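Farnesyl diphosphate phosphatase YisP (Bacillus subtilis subsp. subtilis, PDB 3WE9) hydrolyses farnesyl diphosphate to farnesol and diphosphate, a reaction needed for biofilm formation. Local coordinates at residues E13-C18 with F87-R92; F101-A106 with A125-G130; E217-A222 with A236-H241. All coordinates share one frame; numbering follows the deposited sequence.

Contact 1. Residues E13-C18 with F87-R92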
loop_
_atom_site.group_PDB
_atom_site.type_symbol
_atom_site.label_atom_id
_atom_site.label_comp_id
_atom_site.label_asym_id
_atom_site.label_seq_id
_atom_site.Cartn_x
_atom_site.Cartn_y
_atom_site.Cartn_z
ATOM N N GLU A 13 -19.439 10.212 12.048
ATOM C CA GLU A 13 -19.869 8.821 12.006
ATOM C C GLU A 13 -19.196 8.134 10.828
ATOM O O GLU A 13 -18.642 7.044 10.970
ATOM C CB GLU A 13 -21.386 8.730 11.845
ATOM C CG GLU A 13 -22.156 8.857 13.143
ATOM C CD GLU A 13 -23.653 8.726 12.942
ATOM O OE1 GLU A 13 -24.083 7.760 12.274
ATOM O OE2 GLU A 13 -24.397 9.590 13.456
ATOM N N ALA A 14 -19.249 8.786 9.668
ATOM C CA ALA A 14 -18.647 8.258 8.452
ATOM C C ALA A 14 -17.147 8.039 8.613
ATOM O O ALA A 14 -16.605 7.064 8.097
ATOM C CB ALA A 14 -18.917 9.199 7.284
ATOM N N TYR A 15 -16.472 8.947 9.316
ATOM C CA TYR A 15 -15.032 8.808 9.535
ATOM C C TYR A 15 -14.728 7.561 10.369
ATOM O O TYR A 15 -13.849 6.768 10.023
ATOM C CB TYR A 15 -14.468 10.038 10.253
ATOM C CG TYR A 15 -13.926 11.133 9.349
ATOM C CD1 TYR A 15 -12.977 10.851 8.361
ATOM C CD2 TYR A 15 -14.300 12.467 9.536
ATOM C CE1 TYR A 15 -12.405 11.875 7.586
ATOM C CE2 TYR A 15 -13.738 13.494 8.772
ATOM C CZ TYR A 15 -12.789 13.192 7.801
ATOM O OH TYR A 15 -12.213 14.204 7.059
ATOM N N GLN A 16 -15.447 7.399 11.476
ATOM C CA GLN A 16 -15.248 6.244 12.342
ATOM C C GLN A 16 -15.415 4.952 11.565
ATOM O O GLN A 16 -14.675 3.990 11.770
ATOM C CB GLN A 16 -16.229 6.270 13.514
ATOM C CG GLN A 16 -15.842 7.267 14.577
ATOM C CD GLN A 16 -14.367 7.176 14.924
ATOM O OE1 GLN A 16 -13.863 6.107 15.270
ATOM N NE2 GLN A 16 -13.667 8.301 14.826
ATOM N N GLN A 17 -16.385 4.934 10.664
ATOM C CA GLN A 17 -16.619 3.751 9.861
ATOM C C GLN A 17 -15.463 3.573 8.881
ATOM O O GLN A 17 -15.095 2.450 8.542
ATOM C CB GLN A 17 -17.960 3.876 9.141
ATOM C CG GLN A 17 -19.106 4.039 10.128
ATOM C CD GLN A 17 -20.468 4.071 9.471
ATOM O OE1 GLN A 17 -21.490 4.209 10.149
ATOM N NE2 GLN A 17 -20.497 3.941 8.149
ATOM N N CYS A 18 -14.882 4.683 8.432
ATOM C CA CYS A 18 -13.742 4.598 7.526
ATOM C C CYS A 18 -12.598 3.937 8.290
ATOM O O CYS A 18 -11.840 3.151 7.728
ATOM C CB CYS A 18 -13.313 5.992 7.047
ATOM S SG CYS A 18 -14.369 6.723 5.767
ATOM N N PHE A 87 -15.294 11.741 3.131
ATOM C CA PHE A 87 -14.323 11.941 2.065
ATOM C C PHE A 87 -14.321 13.384 1.568
ATOM O O PHE A 87 -13.257 13.952 1.312
ATOM C CB PHE A 87 -14.598 10.984 0.903
ATOM C CG PHE A 87 -13.565 11.044 -0.175
ATOM C CD1 PHE A 87 -13.697 11.936 -1.236
ATOM C CD2 PHE A 87 -12.432 10.235 -0.112
ATOM C CE1 PHE A 87 -12.719 12.023 -2.218
ATOM C CE2 PHE A 87 -11.447 10.314 -1.089
ATOM C CZ PHE A 87 -11.592 11.212 -2.147
ATOM N N ASP A 88 -15.504 13.975 1.423
ATOM C CA ASP A 88 -15.585 15.360 0.975
ATOM C C ASP A 88 -14.982 16.264 2.040
ATOM O O ASP A 88 -14.329 17.255 1.729
ATOM C CB ASP A 88 -17.031 15.787 0.726
ATOM C CG ASP A 88 -17.149 17.275 0.420
ATOM O OD1 ASP A 88 -16.574 17.729 -0.596
ATOM O OD2 ASP A 88 -17.809 17.996 1.200
ATOM N N HIS A 89 -15.212 15.921 3.305
ATOM C CA HIS A 89 -14.670 16.713 4.398
ATOM C C HIS A 89 -13.146 16.705 4.325
ATOM O O HIS A 89 -12.502 17.754 4.411
ATOM C CB HIS A 89 -15.109 16.154 5.752
ATOM C CG HIS A 89 -14.505 16.877 6.916
ATOM N ND1 HIS A 89 -15.026 18.051 7.419
ATOM C CD2 HIS A 89 -13.394 16.618 7.645
ATOM C CE1 HIS A 89 -14.263 18.482 8.405
ATOM N NE2 HIS A 89 -13.265 17.631 8.564
ATOM N N ALA A 90 -12.573 15.512 4.181
ATOM C CA ALA A 90 -11.121 15.361 4.099
ATOM C C ALA A 90 -10.581 16.132 2.900
ATOM O O ALA A 90 -9.553 16.807 2.977
ATOM C CB ALA A 90 -10.758 13.890 3.972
ATOM N N TYR A 91 -11.299 16.029 1.789
ATOM C CA TYR A 91 -10.923 16.693 0.553
ATOM C C TYR A 91 -10.825 18.209 0.729
ATOM O O TYR A 91 -9.861 18.842 0.288
ATOM C CB TYR A 91 -11.956 16.373 -0.524
ATOM C CG TYR A 91 -11.519 16.737 -1.918
ATOM C CD1 TYR A 91 -10.761 15.850 -2.682
ATOM C CD2 TYR A 91 -11.851 17.970 -2.473
ATOM C CE1 TYR A 91 -10.347 16.179 -3.968
ATOM C CE2 TYR A 91 -11.442 18.314 -3.758
ATOM C CZ TYR A 91 -10.692 17.412 -4.500
ATOM O OH TYR A 91 -10.294 17.741 -5.776
ATOM N N ARG A 92 -11.835 18.784 1.374
ATOM C CA ARG A 92 -11.888 20.222 1.601
ATOM C C ARG A 92 -10.945 20.688 2.707
ATOM O O ARG A 92 -10.426 21.804 2.671
ATOM C CB ARG A 92 -13.321 20.634 1.945
ATOM C CG ARG A 92 -14.299 20.536 0.782
ATOM C CD ARG A 92 -15.727 20.689 1.276
ATOM N NE ARG A 92 -15.769 21.607 2.403
ATOM C CZ ARG A 92 -16.137 21.266 3.635
ATOM N NH1 ARG A 92 -16.510 20.022 3.908
ATOM N NH2 ARG A 92 -16.099 22.170 4.598
#
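Tyr15 OH is the polar atom at the centre of this contact. It lies 3.2 Å from Ala90 N, but the angle is too poor for a hydrogen bond. The same oxygen rests 3.4 Å from Ala90 CB. The phenol therefore meets helix 84-94 mainly through van der Waals packing. Its ring reaches across from helix 6-25 and also meets the ring of His89. The two ring planes stand at 89°, with centroids 5.5 Å apart. The imidazole is probably turned over in the model, so its atom-level contacts are doubtful. His89 has CG anti to the backbone N (chi1 176°), which places the ring beside the phenol. With an alanine in place of Tyr15, a gap would probably open beside His89 and Ala90, and the imidazole would be freer to turn. Around this pair, Tyr15 also packs on Ala86 of helix 84-94, as does Ala14. On another flank Tyr15 touches Gln42 and Cys18 touches Ser49, so helix 6-25 lies against both helix 84-94 and helix 38-54.

Contact 2. Residues F101-A106 with A125-G130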
loop_
_atom_site.group_PDB
_atom_site.type_symbol
_atom_site.label_atom_id
_atom_site.label_comp_id
_atom_site.label_asym_id
_atom_site.label_seq_id
_atom_site.Cartn_x
_atom_site.Cartn_y
_atom_site.Cartn_z
ATOM N N PHE A 101 -6.905 10.188 -7.547
ATOM C CA PHE A 101 -8.113 9.427 -7.259
ATOM C C PHE A 101 -8.687 8.869 -8.560
ATOM O O PHE A 101 -9.164 7.729 -8.601
ATOM C CB PHE A 101 -9.140 10.316 -6.553
ATOM C CG PHE A 101 -8.737 10.709 -5.161
ATOM C CD1 PHE A 101 -8.923 9.834 -4.091
ATOM C CD2 PHE A 101 -8.129 11.934 -4.926
ATOM C CE1 PHE A 101 -8.504 10.179 -2.801
ATOM C CE2 PHE A 101 -7.705 12.290 -3.645
ATOM C CZ PHE A 101 -7.893 11.412 -2.580
ATOM N N ARG A 102 -8.631 9.671 -9.620
ATOM C CA ARG A 102 -9.127 9.239 -10.922
ATOM C C ARG A 102 -8.223 8.110 -11.402
ATOM O O ARG A 102 -8.694 7.042 -11.794
ATOM C CB ARG A 102 -9.078 10.393 -11.926
ATOM C CG ARG A 102 -9.861 11.626 -11.504
ATOM C CD ARG A 102 -9.642 12.765 -12.489
ATOM N NE ARG A 102 -10.272 14.008 -12.053
ATOM C CZ ARG A 102 -11.576 14.150 -11.841
ATOM N NH1 ARG A 102 -12.399 13.125 -12.022
ATOM N NH2 ARG A 102 -12.061 15.323 -11.452
ATOM N N GLU A 103 -6.919 8.367 -11.360
ATOM C CA GLU A 103 -5.915 7.393 -11.771
ATOM C C GLU A 103 -6.189 6.031 -11.148
ATOM O O GLU A 103 -6.226 5.016 -11.843
ATOM C CB GLU A 103 -4.525 7.875 -11.355
ATOM C CG GLU A 103 -3.766 8.624 -12.432
ATOM C CD GLU A 103 -2.990 7.688 -13.342
ATOM O OE1 GLU A 103 -3.624 6.881 -14.058
ATOM O OE2 GLU A 103 -1.741 7.757 -13.330
ATOM N N PHE A 104 -6.386 6.022 -9.834
ATOM C CA PHE A 104 -6.645 4.792 -9.101
ATOM C C PHE A 104 -7.882 4.072 -9.634
ATOM O O PHE A 104 -7.849 2.867 -9.874
ATOM C CB PHE A 104 -6.809 5.106 -7.610
ATOM C CG PHE A 104 -6.827 3.889 -6.729
ATOM C CD1 PHE A 104 -7.998 3.162 -6.544
ATOM C CD2 PHE A 104 -5.666 3.466 -6.090
ATOM C CE1 PHE A 104 -8.013 2.027 -5.733
ATOM C CE2 PHE A 104 -5.668 2.332 -5.276
ATOM C CZ PHE A 104 -6.842 1.612 -5.098
ATOM N N ILE A 105 -8.968 4.813 -9.826
ATOM C CA ILE A 105 -10.206 4.231 -10.335
ATOM C C ILE A 105 -9.993 3.559 -11.689
ATOM O O ILE A 105 -10.393 2.412 -11.886
ATOM C CB ILE A 105 -11.317 5.295 -10.487
ATOM C CG1 ILE A 105 -11.780 5.769 -9.109
ATOM C CG2 ILE A 105 -12.493 4.714 -11.268
ATOM C CD1 ILE A 105 -12.364 4.663 -8.255
ATOM N N ALA A 106 -9.366 4.277 -12.615
ATOM C CA ALA A 106 -9.109 3.745 -13.945
ATOM C C ALA A 106 -8.312 2.446 -13.893
ATOM O O ALA A 106 -8.571 1.518 -14.656
ATOM C CB ALA A 106 -8.365 4.790 -14.785
ATOM N N ALA A 125 1.652 -0.880 -10.110
ATOM C CA ALA A 125 1.838 -0.515 -8.708
ATOM C C ALA A 125 1.848 1.010 -8.614
ATOM O O ALA A 125 1.404 1.592 -7.628
ATOM C CB ALA A 125 3.155 -1.082 -8.192
ATOM N N TYR A 126 2.364 1.644 -9.660
ATOM C CA TYR A 126 2.442 3.098 -9.722
ATOM C C TYR A 126 1.057 3.733 -9.780
ATOM O O TYR A 126 0.769 4.677 -9.039
ATOM C CB TYR A 126 3.264 3.519 -10.947
ATOM C CG TYR A 126 3.237 5.005 -11.244
ATOM C CD1 TYR A 126 3.657 5.936 -10.294
ATOM C CD2 TYR A 126 2.785 5.480 -12.474
ATOM C CE1 TYR A 126 3.628 7.306 -10.561
ATOM C CE2 TYR A 126 2.751 6.848 -12.755
ATOM C CZ TYR A 126 3.175 7.753 -11.794
ATOM O OH TYR A 126 3.155 9.101 -12.066
ATOM N N ARG A 127 0.196 3.194 -10.637
ATOM C CA ARG A 127 -1.152 3.728 -10.816
ATOM C C ARG A 127 -2.088 3.470 -9.645
ATOM O O ARG A 127 -3.128 4.116 -9.529
ATOM C CB ARG A 127 -1.784 3.156 -12.090
ATOM C CG ARG A 127 -0.960 3.349 -13.350
ATOM C CD ARG A 127 -1.698 2.776 -14.562
ATOM N NE ARG A 127 -2.072 1.375 -14.364
ATOM C CZ ARG A 127 -1.513 0.346 -15.000
ATOM N NH1 ARG A 127 -0.548 0.549 -15.883
ATOM N NH2 ARG A 127 -1.922 -0.890 -14.756
ATOM N N THR A 128 -1.736 2.516 -8.785
ATOM C CA THR A 128 -2.576 2.206 -7.636
ATOM C C THR A 128 -1.906 2.656 -6.332
ATOM O O THR A 128 -2.306 3.665 -5.742
ATOM C CB THR A 128 -2.925 0.691 -7.590
ATOM O OG1 THR A 128 -1.726 -0.094 -7.694
ATOM C CG2 THR A 128 -3.861 0.329 -8.749
ATOM N N GLY A 129 -0.886 1.922 -5.891
ATOM C CA GLY A 129 -0.184 2.300 -4.674
ATOM C C GLY A 129 0.468 3.671 -4.777
ATOM O O GLY A 129 0.380 4.478 -3.851
ATOM N N GLY A 130 1.127 3.938 -5.902
ATOM C CA GLY A 130 1.775 5.229 -6.086
ATOM C C GLY A 130 0.764 6.361 -6.044
ATOM O O GLY A 130 1.016 7.428 -5.469
#
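Arg127 meets helix 98-107 through its backbone and the first part of its side chain. Arg127 O comes within 3.6 Å of Phe104 CA. This carbonyl oxygen is buried by the contact and has no hydrogen-bond partner in the model. The side chain of Arg127 runs near Glu103, with Arg127 CG 4.5 Å from Glu103 OE2. Their charges are opposite but do not touch: Glu103 OE1 is 5.7 Å from Arg127 NE. Thr128 comes next and makes the closest approach. Thr128 O lies 3.4 Å from Phe104 CD2, at the ring edge and near its plane, with the carbonyl bond running past the ring. Thr128 CB adds an apolar touch, 3.9 Å from Phe104 CE2. Phe104 CG is anti to its backbone N (chi1 -169°), which carries the ring over to Thr128. The polar end of Thr128 is engaged elsewhere: OG1 is hydrogen-bonded to Tyr124 O and to Gln160 NE2. Gly130 closes a wider, pi-type turn, its N bonding to Ala125 O at 2.9 Å. A CB on Gly130 would clash with Tyr126 O. The short helical segments cross at -123°, and the CA atoms of Phe104 and Thr128 are 5.0 Å apart. Phe104 also packs on Cys51, Ala54 and Met135. A bound triethylene glycol, probably from crystallisation, lies about 4 Å from its side chain and may mark a pocket. The chemistry is that of an aromatic edge set against one backbone carbonyl oxygen, that of Thr128. The slightly positive ring hydrogens would probably attract this oxygen weakly. The buried Arg127 O has only CH groups such as Phe104 CA beside it, which is likely to be a modest polar cost.

Contact 3. Residues E217-A222 with A236-H241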
loop_
_atom_site.group_PDB
_atom_site.type_symbol
_atom_site.label_atom_id
_atom_site.label_comp_id
_atom_site.label_asym_id
_atom_site.label_seq_id
_atom_site.Cartn_x
_atom_site.Cartn_y
_atom_site.Cartn_z
ATOM N N GLU A 217 13.746 2.151 0.318
ATOM C CA GLU A 217 14.973 2.843 0.709
ATOM C C GLU A 217 14.926 4.309 0.274
ATOM O O GLU A 217 15.450 5.197 0.947
ATOM C CB GLU A 217 16.179 2.138 0.079
ATOM C CG GLU A 217 17.543 2.628 0.561
ATOM C CD GLU A 217 17.658 2.665 2.081
ATOM O OE1 GLU A 217 17.119 1.752 2.744
ATOM O OE2 GLU A 217 18.294 3.605 2.611
ATOM N N GLU A 218 14.278 4.545 -0.860
ATOM C CA GLU A 218 14.120 5.877 -1.429
ATOM C C GLU A 218 13.314 6.765 -0.482
ATOM O O GLU A 218 13.633 7.936 -0.278
ATOM C CB GLU A 218 13.400 5.746 -2.766
ATOM C CG GLU A 218 13.430 6.947 -3.662
ATOM C CD GLU A 218 13.085 6.559 -5.083
ATOM O OE1 GLU A 218 12.018 6.970 -5.582
ATOM O OE2 GLU A 218 13.888 5.819 -5.696
ATOM N N CYS A 219 12.261 6.199 0.095
ATOM C CA CYS A 219 11.425 6.947 1.025
ATOM C C CYS A 219 12.166 7.077 2.349
ATOM O O CYS A 219 12.025 8.068 3.061
ATOM C CB CYS A 219 10.092 6.230 1.246
ATOM S SG CYS A 219 8.992 7.084 2.400
ATOM N N GLN A 220 12.953 6.057 2.671
ATOM C CA GLN A 220 13.736 6.042 3.902
ATOM C C GLN A 220 14.707 7.219 3.899
ATOM O O GLN A 220 14.881 7.894 4.916
ATOM C CB GLN A 220 14.515 4.726 4.013
ATOM C CG GLN A 220 15.395 4.603 5.251
ATOM C CD GLN A 220 14.595 4.442 6.534
ATOM O OE1 GLN A 220 13.701 3.598 6.620
ATOM N NE2 GLN A 220 14.923 5.247 7.544
ATOM N N ASP A 221 15.328 7.470 2.749
ATOM C CA ASP A 221 16.280 8.573 2.630
ATOM C C ASP A 221 15.616 9.938 2.835
ATOM O O ASP A 221 16.261 10.884 3.288
ATOM C CB ASP A 221 16.965 8.571 1.257
ATOM C CG ASP A 221 17.821 7.341 1.019
ATOM O OD1 ASP A 221 18.398 6.801 1.988
ATOM O OD2 ASP A 221 17.927 6.927 -0.155
ATOM N N ALA A 222 14.332 10.041 2.497
ATOM C CA ALA A 222 13.607 11.301 2.639
ATOM C C ALA A 222 12.825 11.401 3.948
ATOM O O ALA A 222 12.121 12.381 4.184
ATOM C CB ALA A 222 12.665 11.489 1.455
ATOM N N ALA A 236 6.920 3.907 10.486
ATOM C CA ALA A 236 6.195 2.683 10.806
ATOM C C ALA A 236 5.875 1.911 9.523
ATOM O O ALA A 236 6.104 0.702 9.437
ATOM C CB ALA A 236 4.907 3.017 11.548
ATOM N N ALA A 237 5.351 2.616 8.527
ATOM C CA ALA A 237 5.002 1.991 7.251
ATOM C C ALA A 237 6.225 1.317 6.632
ATOM O O ALA A 237 6.144 0.198 6.131
ATOM C CB ALA A 237 4.436 3.041 6.291
ATOM N N LEU A 238 7.357 2.016 6.664
ATOM C CA LEU A 238 8.600 1.488 6.125
ATOM C C LEU A 238 9.025 0.213 6.855
ATOM O O LEU A 238 9.283 -0.814 6.228
ATOM C CB LEU A 238 9.707 2.541 6.238
ATOM C CG LEU A 238 9.599 3.714 5.260
ATOM C CD1 LEU A 238 10.648 4.771 5.597
ATOM C CD2 LEU A 238 9.789 3.202 3.840
ATOM N N HIS A 239 9.095 0.288 8.180
ATOM C CA HIS A 239 9.498 -0.861 8.995
ATOM C C HIS A 239 8.576 -2.063 8.839
ATOM O O HIS A 239 9.037 -3.201 8.741
ATOM C CB HIS A 239 9.546 -0.466 10.475
ATOM C CG HIS A 239 10.803 0.242 10.875
ATOM N ND1 HIS A 239 11.290 1.338 10.196
ATOM C CD2 HIS A 239 11.675 0.005 11.883
ATOM C CE1 HIS A 239 12.409 1.745 10.767
ATOM N NE2 HIS A 239 12.665 0.954 11.794
ATOM N N LEU A 240 7.272 -1.808 8.823
ATOM C CA LEU A 240 6.283 -2.872 8.706
ATOM C C LEU A 240 6.362 -3.642 7.395
ATOM O O LEU A 240 6.287 -4.870 7.389
ATOM C CB LEU A 240 4.870 -2.302 8.874
ATOM C CG LEU A 240 4.522 -1.798 10.281
ATOM C CD1 LEU A 240 3.176 -1.080 10.264
ATOM C CD2 LEU A 240 4.493 -2.978 11.247
ATOM N N HIS A 241 6.516 -2.924 6.287
ATOM C CA HIS A 241 6.570 -3.579 4.986
ATOM C C HIS A 241 7.898 -4.258 4.712
ATOM O O HIS A 241 7.950 -5.242 3.978
ATOM C CB HIS A 241 6.159 -2.578 3.908
ATOM C CG HIS A 241 4.725 -2.173 4.030
ATOM N ND1 HIS A 241 3.691 -2.986 3.619
ATOM C CD2 HIS A 241 4.146 -1.123 4.662
ATOM C CE1 HIS A 241 2.539 -2.460 3.992
ATOM N NE2 HIS A 241 2.787 -1.330 4.629
#
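Leu238 carries the apolar part of this contact and sends one methyl to each of two neighbours on helix 199-221. Leu238 CD2 lies 4.0 Å from Cys219 CB. Leu238 CD1 lies 3.7 Å from Gln220 CA and also packs near CB of that residue. The two methyls thus divide between two successive residues. CG of Leu238 is anti to its carbonyl carbon (chi1 -73°), and this extends the branch toward helix 199-221. Leu238 also touches Leu155 of helix 145-165, so a third helix closes on the same side chain.

A second kind of contact joins a polar group to an apolar one. Gln220 OE1 comes 3.4 Å from Leu238 CD1, and the two side chains cross obliquely. The glutamine chain bends at its second torsion (chi2 70°), which turns its amide oxygen toward the CD1 methyl. Its polar partner is Arg242 NH1, to which OE1 is hydrogen-bonded; the methyl contact is van der Waals only.

Polar and charged bonds lie beside this apolar patch. Arg242 also makes a salt bridge through NH2 to Glu217 OE1, so one guanidinium joins Glu217 and Gln220 to helix 228-250. Glu218 instead makes a hydrogen bond through OE1 to Ser154 OG of helix 145-165.

Within the segments, ordinary helical bonds hold the backbone, such as Asp221 N to Glu217 O at 2.9 Å. The two segments run nearly antiparallel, and a short connection follows helix 199-221 before helix 228-250 begins. This is a helical hairpin, with leucine packing inside and Arg242 bonded to Glu217 and Gln220 at its side. It is consistent with the all-helical fold of the phytoene/squalene synthase family.

In the fold
The three contacts follow one another along the chain, each closing before the next opens. All join helices; the modelled chain has no strands. Contacts 1 and 2 have centres 20 Å apart but touch, as Phe87 CZ meets Phe101 CE1 at 3.3 Å. Their helices 84-94 and 98-107 are consecutive, and helix 38-54 packs against both contacts. Contact 3 is separate: its centre is 20 Å from that of contact 2 and 27 Å from that of contact 1. Helix 145-165 touches both contact 2 and contact 3. Together they join helices from the N-terminal to the C-terminal part of the chain into the all-helical body of this monomeric enzyme.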